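Periplasmic binding protein/LacI transcriptional regulator (Clostridium phytofermentans, PDB 3BRS) probably binds a sugar in the cleft between its two domains and delivers it to a membrane transporter, as periplasmic binding proteins do. Local coordinates at residues 172-186 with 198-212. Sequence-based numbering, arbitrary orientation.
Sequences SNYDKAYDGTVELLT and NQYSATGAARAIKDM
Y174 reaches from helix 174-186 onto the start of helix 199-211, and its ring shows how an aromatic knob fills a hole, here formed by Q199, Y200, T203 and R207. Y174 CB and CG lie against R207 NH1, CB at 3.6 Å. With CG turned anti to the carbonyl carbon (chi1 -65°), CD1 approaches Y200 O, and Y174 CE1 meets T203 CB at the ring edge, 3.7 Å away. Y200 CD2 stands over the centre of one Y174 face, close to Y174 CD2, CE2 and CZ; the two planes are inclined at 46°, an oblique aromatic pair. At the tip, Y174 OH lies 3.4 Å from Q199 NE2, at an angle too poor for a hydrogen bond, and makes a weak one with S18 OG.

Both helices belong to one α/β domain of the two-domain periplasmic binding protein fold: they come before and after strand 191-196 in a β-α-β-α succession, lie side by side on the same face of its sheet and cross at -50°, the axes coming within 7.2 Å at closest approach. Close packing is possible because G204 has no side chain: its CA sits 3.7 Å from A177 CB, and Y178 CA directs a C-H toward G204 O.

Beside Y174, S172 CB sits over a face of the Y200 ring in a CH-pi contact, S172 O also lies over the ring, nearer the rim, and Y200 OH bonds to D16. Further along, Y178 is a second knob, among G204, R207, A208 and D211. L185 and V182 then meet M212, whose CE lies 3.9 Å from L185 CB.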
loop_
_atom_site.group_PDB
_atom_site.type_symbol
_atom_site.label_atom_id
_atom_site.label_comp_id
_atom_site.label_asym_id
_atom_site.label_seq_id
_atom_site.Cartn_x
_atom_site.Cartn_y
_atom_site.Cartn_z
ATOM N N SER A 172 -7.148 -2.036 -6.779
ATOM C CA SER A 172 -5.952 -1.407 -7.421
ATOM C C SER A 172 -6.035 -1.403 -8.902
ATOM O O SER A 172 -5.072 -1.648 -9.612
ATOM C CB SER A 172 -4.636 -2.055 -6.922
ATOM O OG SER A 172 -4.638 -2.006 -5.456
ATOM N N ASN A 173 -7.196 -1.046 -9.407
ATOM C CA ASN A 173 -7.394 -0.983 -10.855
ATOM C C ASN A 173 -7.959 0.417 -11.158
ATOM O O ASN A 173 -9.012 0.812 -10.568
ATOM C CB ASN A 173 -8.393 -2.098 -11.255
ATOM C CG ASN A 173 -8.726 -2.046 -12.728
ATOM O OD1 ASN A 173 -9.601 -1.290 -13.140
ATOM N ND2 ASN A 173 -7.996 -2.823 -13.539
ATOM N N TYR A 174 -7.277 1.207 -11.965
ATOM C CA TYR A 174 -7.753 2.592 -12.192
ATOM C C TYR A 174 -9.222 2.672 -12.819
ATOM O O TYR A 174 -10.090 3.496 -12.457
ATOM C CB TYR A 174 -6.834 3.371 -13.125
ATOM C CG TYR A 174 -5.439 3.677 -12.688
ATOM C CD1 TYR A 174 -5.204 4.631 -11.728
ATOM C CD2 TYR A 174 -4.316 3.028 -13.306
ATOM C CE1 TYR A 174 -3.859 4.943 -11.337
ATOM C CE2 TYR A 174 -3.015 3.308 -12.919
ATOM C CZ TYR A 174 -2.795 4.280 -11.934
ATOM O OH TYR A 174 -1.522 4.523 -11.536
ATOM N N ASP A 175 -9.559 1.788 -13.725
ATOM C CA ASP A 175 -10.922 1.940 -14.268
ATOM C C ASP A 175 -12.004 1.523 -13.315
ATOM O O ASP A 175 -13.106 2.069 -13.444
ATOM C CB ASP A 175 -11.120 1.174 -15.534
ATOM C CG ASP A 175 -10.191 1.598 -16.625
ATOM O OD1 ASP A 175 -9.815 2.793 -16.778
ATOM O OD2 ASP A 175 -9.862 0.675 -17.361
ATOM N N LYS A 176 -11.726 0.613 -12.371
ATOM C CA LYS A 176 -12.712 0.290 -11.360
ATOM C C LYS A 176 -12.889 1.370 -10.364
ATOM O O LYS A 176 -14.024 1.640 -9.864
ATOM C CB LYS A 176 -12.418 -1.052 -10.623
ATOM C CG LYS A 176 -13.002 -2.269 -11.317
ATOM C CD LYS A 176 -12.542 -3.567 -10.651
ATOM C CE LYS A 176 -13.541 -3.950 -9.557
ATOM N NZ LYS A 176 -13.322 -5.312 -8.921
ATOM N N ALA A 177 -11.760 1.977 -10.005
ATOM C CA ALA A 177 -11.799 3.189 -9.124
ATOM C C ALA A 177 -12.721 4.216 -9.720
ATOM O O ALA A 177 -13.535 4.837 -9.031
ATOM C CB ALA A 177 -10.435 3.799 -8.973
ATOM N N TYR A 178 -12.576 4.446 -10.992
ATOM C CA TYR A 178 -13.410 5.477 -11.700
ATOM C C TYR A 178 -14.889 5.143 -11.718
ATOM O O TYR A 178 -15.755 5.958 -11.296
ATOM C CB TYR A 178 -12.886 5.566 -13.114
ATOM C CG TYR A 178 -13.589 6.535 -14.037
ATOM C CD1 TYR A 178 -14.675 6.144 -14.808
ATOM C CD2 TYR A 178 -13.110 7.836 -14.180
ATOM C CE1 TYR A 178 -15.290 7.061 -15.698
ATOM C CE2 TYR A 178 -13.711 8.740 -15.025
ATOM C CZ TYR A 178 -14.768 8.376 -15.802
ATOM O OH TYR A 178 -15.269 9.336 -16.686
ATOM N N ASP A 179 -15.199 3.921 -12.198
ATOM C CA ASP A 179 -16.570 3.342 -12.121
ATOM C C ASP A 179 -17.206 3.407 -10.762
ATOM O O ASP A 179 -18.323 3.820 -10.644
ATOM C CB ASP A 179 -16.533 1.892 -12.468
ATOM C CG ASP A 179 -16.269 1.671 -13.900
ATOM O OD1 ASP A 179 -15.990 2.653 -14.642
ATOM O OD2 ASP A 179 -16.374 0.489 -14.276
ATOM N N GLY A 180 -16.500 2.967 -9.728
ATOM C CA GLY A 180 -17.089 2.902 -8.342
ATOM C C GLY A 180 -17.303 4.291 -7.810
ATOM O O GLY A 180 -18.230 4.536 -7.056
ATOM N N THR A 181 -16.462 5.225 -8.221
ATOM C CA THR A 181 -16.661 6.639 -7.878
ATOM C C THR A 181 -17.907 7.230 -8.546
ATOM O O THR A 181 -18.745 7.949 -7.927
ATOM C CB THR A 181 -15.424 7.448 -8.331
ATOM O OG1 THR A 181 -14.296 7.005 -7.535
ATOM C CG2 THR A 181 -15.603 8.855 -7.951
ATOM N N VAL A 182 -18.047 6.912 -9.834
ATOM C CA VAL A 182 -19.238 7.327 -10.534
ATOM C C VAL A 182 -20.439 6.708 -9.849
ATOM O O VAL A 182 -21.414 7.392 -9.618
ATOM C CB VAL A 182 -19.169 6.928 -12.037
ATOM C CG1 VAL A 182 -20.579 7.068 -12.690
ATOM C CG2 VAL A 182 -18.122 7.871 -12.776
ATOM N N GLU A 183 -20.383 5.414 -9.521
ATOM C CA GLU A 183 -21.561 4.751 -8.899
ATOM C C GLU A 183 -21.920 5.373 -7.550
ATOM O O GLU A 183 -23.077 5.722 -7.293
ATOM C CB GLU A 183 -21.328 3.239 -8.764
ATOM C CG GLU A 183 -22.404 2.506 -7.941
ATOM C CD GLU A 183 -22.193 0.982 -7.895
ATOM O OE1 GLU A 183 -21.020 0.537 -7.733
ATOM O OE2 GLU A 183 -23.202 0.239 -8.042
ATOM N N LEU A 184 -20.933 5.570 -6.696
ATOM C CA LEU A 184 -21.209 6.186 -5.402
ATOM C C LEU A 184 -21.745 7.596 -5.515
ATOM O O LEU A 184 -22.712 7.915 -4.827
ATOM C CB LEU A 184 -19.952 6.240 -4.502
ATOM C CG LEU A 184 -19.499 5.105 -3.570
ATOM C CD1 LEU A 184 -19.646 3.732 -4.195
ATOM C CD2 LEU A 184 -18.060 5.381 -3.154
ATOM N N LEU A 185 -21.110 8.469 -6.316
ATOM C CA LEU A 185 -21.609 9.851 -6.384
ATOM C C LEU A 185 -22.975 9.971 -7.128
ATOM O O LEU A 185 -23.729 10.923 -6.926
ATOM C CB LEU A 185 -20.596 10.797 -6.982
ATOM C CG LEU A 185 -19.337 10.978 -6.188
ATOM C CD1 LEU A 185 -18.311 11.788 -6.986
ATOM C CD2 LEU A 185 -19.563 11.635 -4.835
ATOM N N THR A 186 -23.302 8.976 -7.932
ATOM C CA THR A 186 -24.660 8.874 -8.445
ATOM C C THR A 186 -25.679 8.490 -7.381
ATOM O O THR A 186 -26.800 9.030 -7.341
ATOM C CB THR A 186 -24.712 7.919 -9.600
ATOM O OG1 THR A 186 -23.866 8.456 -10.617
ATOM C CG2 THR A 186 -26.141 7.899 -10.176
ATOM N N ASN A 198 -5.347 4.345 -1.787
ATOM C CA ASN A 198 -4.048 4.200 -2.437
ATOM C C ASN A 198 -3.984 4.983 -3.740
ATOM O O ASN A 198 -4.957 5.586 -4.112
ATOM C CB ASN A 198 -3.676 2.715 -2.588
ATOM C CG ASN A 198 -4.304 2.064 -3.801
ATOM O OD1 ASN A 198 -5.421 2.409 -4.237
ATOM N ND2 ASN A 198 -3.589 1.100 -4.349
ATOM N N GLN A 199 -2.907 4.940 -4.494
ATOM C CA GLN A 199 -2.873 5.803 -5.686
ATOM C C GLN A 199 -3.912 5.468 -6.773
ATOM O O GLN A 199 -4.592 6.365 -7.272
ATOM C CB GLN A 199 -1.473 5.817 -6.248
ATOM C CG GLN A 199 -1.210 6.700 -7.414
ATOM C CD GLN A 199 0.068 6.258 -8.123
ATOM O OE1 GLN A 199 0.940 5.596 -7.522
ATOM N NE2 GLN A 199 0.189 6.604 -9.394
ATOM N N TYR A 200 -4.043 4.171 -7.138
ATOM C CA TYR A 200 -5.090 3.695 -8.053
ATOM C C TYR A 200 -6.440 4.220 -7.752
ATOM O O TYR A 200 -7.177 4.614 -8.664
ATOM C CB TYR A 200 -5.153 2.135 -8.072
ATOM C CG TYR A 200 -3.860 1.492 -8.539
ATOM C CD1 TYR A 200 -2.891 1.091 -7.623
ATOM C CD2 TYR A 200 -3.619 1.304 -9.879
ATOM C CE1 TYR A 200 -1.677 0.429 -8.017
ATOM C CE2 TYR A 200 -2.427 0.680 -10.326
ATOM C CZ TYR A 200 -1.468 0.199 -9.392
ATOM O OH TYR A 200 -0.299 -0.411 -9.841
ATOM N N SER A 201 -6.815 4.125 -6.488
ATOM C CA SER A 201 -8.117 4.499 -5.959
ATOM C C SER A 201 -8.264 5.952 -6.093
ATOM O O SER A 201 -9.285 6.411 -6.546
ATOM C CB SER A 201 -8.163 4.229 -4.429
ATOM O OG SER A 201 -8.425 2.882 -4.043
ATOM N N ALA A 202 -7.279 6.724 -5.608
ATOM C CA ALA A 202 -7.366 8.208 -5.679
ATOM C C ALA A 202 -7.388 8.726 -7.033
ATOM O O ALA A 202 -8.195 9.556 -7.316
ATOM C CB ALA A 202 -6.229 8.888 -4.914
ATOM N N THR A 203 -6.478 8.282 -7.902
ATOM C CA THR A 203 -6.461 8.729 -9.263
ATOM C C THR A 203 -7.783 8.461 -9.988
ATOM O O THR A 203 -8.220 9.304 -10.684
ATOM C CB THR A 203 -5.411 7.988 -10.054
ATOM O OG1 THR A 203 -4.157 8.087 -9.381
ATOM C CG2 THR A 203 -5.273 8.593 -11.454
ATOM N N GLY A 204 -8.389 7.276 -9.872
ATOM C CA GLY A 204 -9.618 7.040 -10.542
ATOM C C GLY A 204 -10.733 7.903 -10.035
ATOM O O GLY A 204 -11.509 8.388 -10.862
ATOM N N ALA A 205 -10.788 8.127 -8.691
ATOM C CA ALA A 205 -11.759 9.095 -8.086
ATOM C C ALA A 205 -11.563 10.498 -8.576
ATOM O O ALA A 205 -12.554 11.182 -8.789
ATOM C CB ALA A 205 -11.622 9.107 -6.550
ATOM N N ALA A 206 -10.300 10.957 -8.717
ATOM C CA ALA A 206 -10.141 12.382 -9.132
ATOM C C ALA A 206 -10.603 12.515 -10.568
ATOM O O ALA A 206 -11.221 13.484 -10.886
ATOM C CB ALA A 206 -8.702 12.777 -9.040
ATOM N N ARG A 207 -10.307 11.554 -11.459
ATOM C CA ARG A 207 -10.829 11.678 -12.848
ATOM C C ARG A 207 -12.354 11.733 -12.960
ATOM O O ARG A 207 -12.924 12.576 -13.673
ATOM C CB ARG A 207 -10.349 10.542 -13.724
ATOM C CG ARG A 207 -8.892 10.493 -13.703
ATOM C CD ARG A 207 -8.400 9.918 -14.954
ATOM N NE ARG A 207 -8.238 8.484 -14.881
ATOM C CZ ARG A 207 -7.057 7.873 -14.894
ATOM N NH1 ARG A 207 -7.004 6.558 -14.871
ATOM N NH2 ARG A 207 -5.933 8.576 -14.954
ATOM N N ALA A 208 -12.988 10.801 -12.265
ATOM C CA ALA A 208 -14.416 10.656 -12.245
ATOM C C ALA A 208 -15.041 11.928 -11.708
ATOM O O ALA A 208 -15.946 12.485 -12.333
ATOM C CB ALA A 208 -14.814 9.437 -11.387
ATOM N N ILE A 209 -14.512 12.435 -10.620
ATOM C CA ILE A 209 -15.011 13.703 -10.032
ATOM C C ILE A 209 -14.834 14.844 -11.051
ATOM O O ILE A 209 -15.621 15.770 -11.100
ATOM C CB ILE A 209 -14.234 14.041 -8.685
ATOM C CG1 ILE A 209 -14.760 13.279 -7.468
ATOM C CG2 ILE A 209 -14.224 15.541 -8.338
ATOM C CD1 ILE A 209 -13.722 13.248 -6.306
ATOM N N LYS A 210 -13.800 14.762 -11.869
ATOM C CA LYS A 210 -13.506 15.793 -12.899
ATOM C C LYS A 210 -14.527 15.712 -14.047
ATOM O O LYS A 210 -15.073 16.732 -14.513
ATOM C CB LYS A 210 -12.120 15.508 -13.499
ATOM C CG LYS A 210 -11.417 16.779 -14.038
ATOM C CD LYS A 210 -10.711 16.497 -15.361
ATOM C CE LYS A 210 -9.760 17.651 -15.766
ATOM N NZ LYS A 210 -10.292 19.019 -15.430
ATOM N N ASP A 211 -14.819 14.456 -14.462
ATOM C CA ASP A 211 -15.693 14.168 -15.599
ATOM C C ASP A 211 -17.127 14.428 -15.259
ATOM O O ASP A 211 -17.986 14.565 -16.157
ATOM C CB ASP A 211 -15.550 12.716 -16.065
ATOM C CG ASP A 211 -14.206 12.442 -16.812
ATOM O OD1 ASP A 211 -13.981 11.251 -17.091
ATOM O OD2 ASP A 211 -13.391 13.383 -17.133
ATOM N N MET A 212 -17.402 14.418 -13.959
ATOM C CA MET A 212 -18.745 14.637 -13.437
ATOM C C MET A 212 -18.938 16.116 -13.226
ATOM O O MET A 212 -20.026 16.532 -12.925
ATOM C CB MET A 212 -18.956 13.796 -12.144
ATOM C CG MET A 212 -19.220 12.287 -12.469
ATOM S SD MET A 212 -19.504 11.272 -11.020
ATOM C CE MET A 212 -21.228 11.597 -10.705
HETATM O O HOH W 1 -9.400 6.024 -14.527
#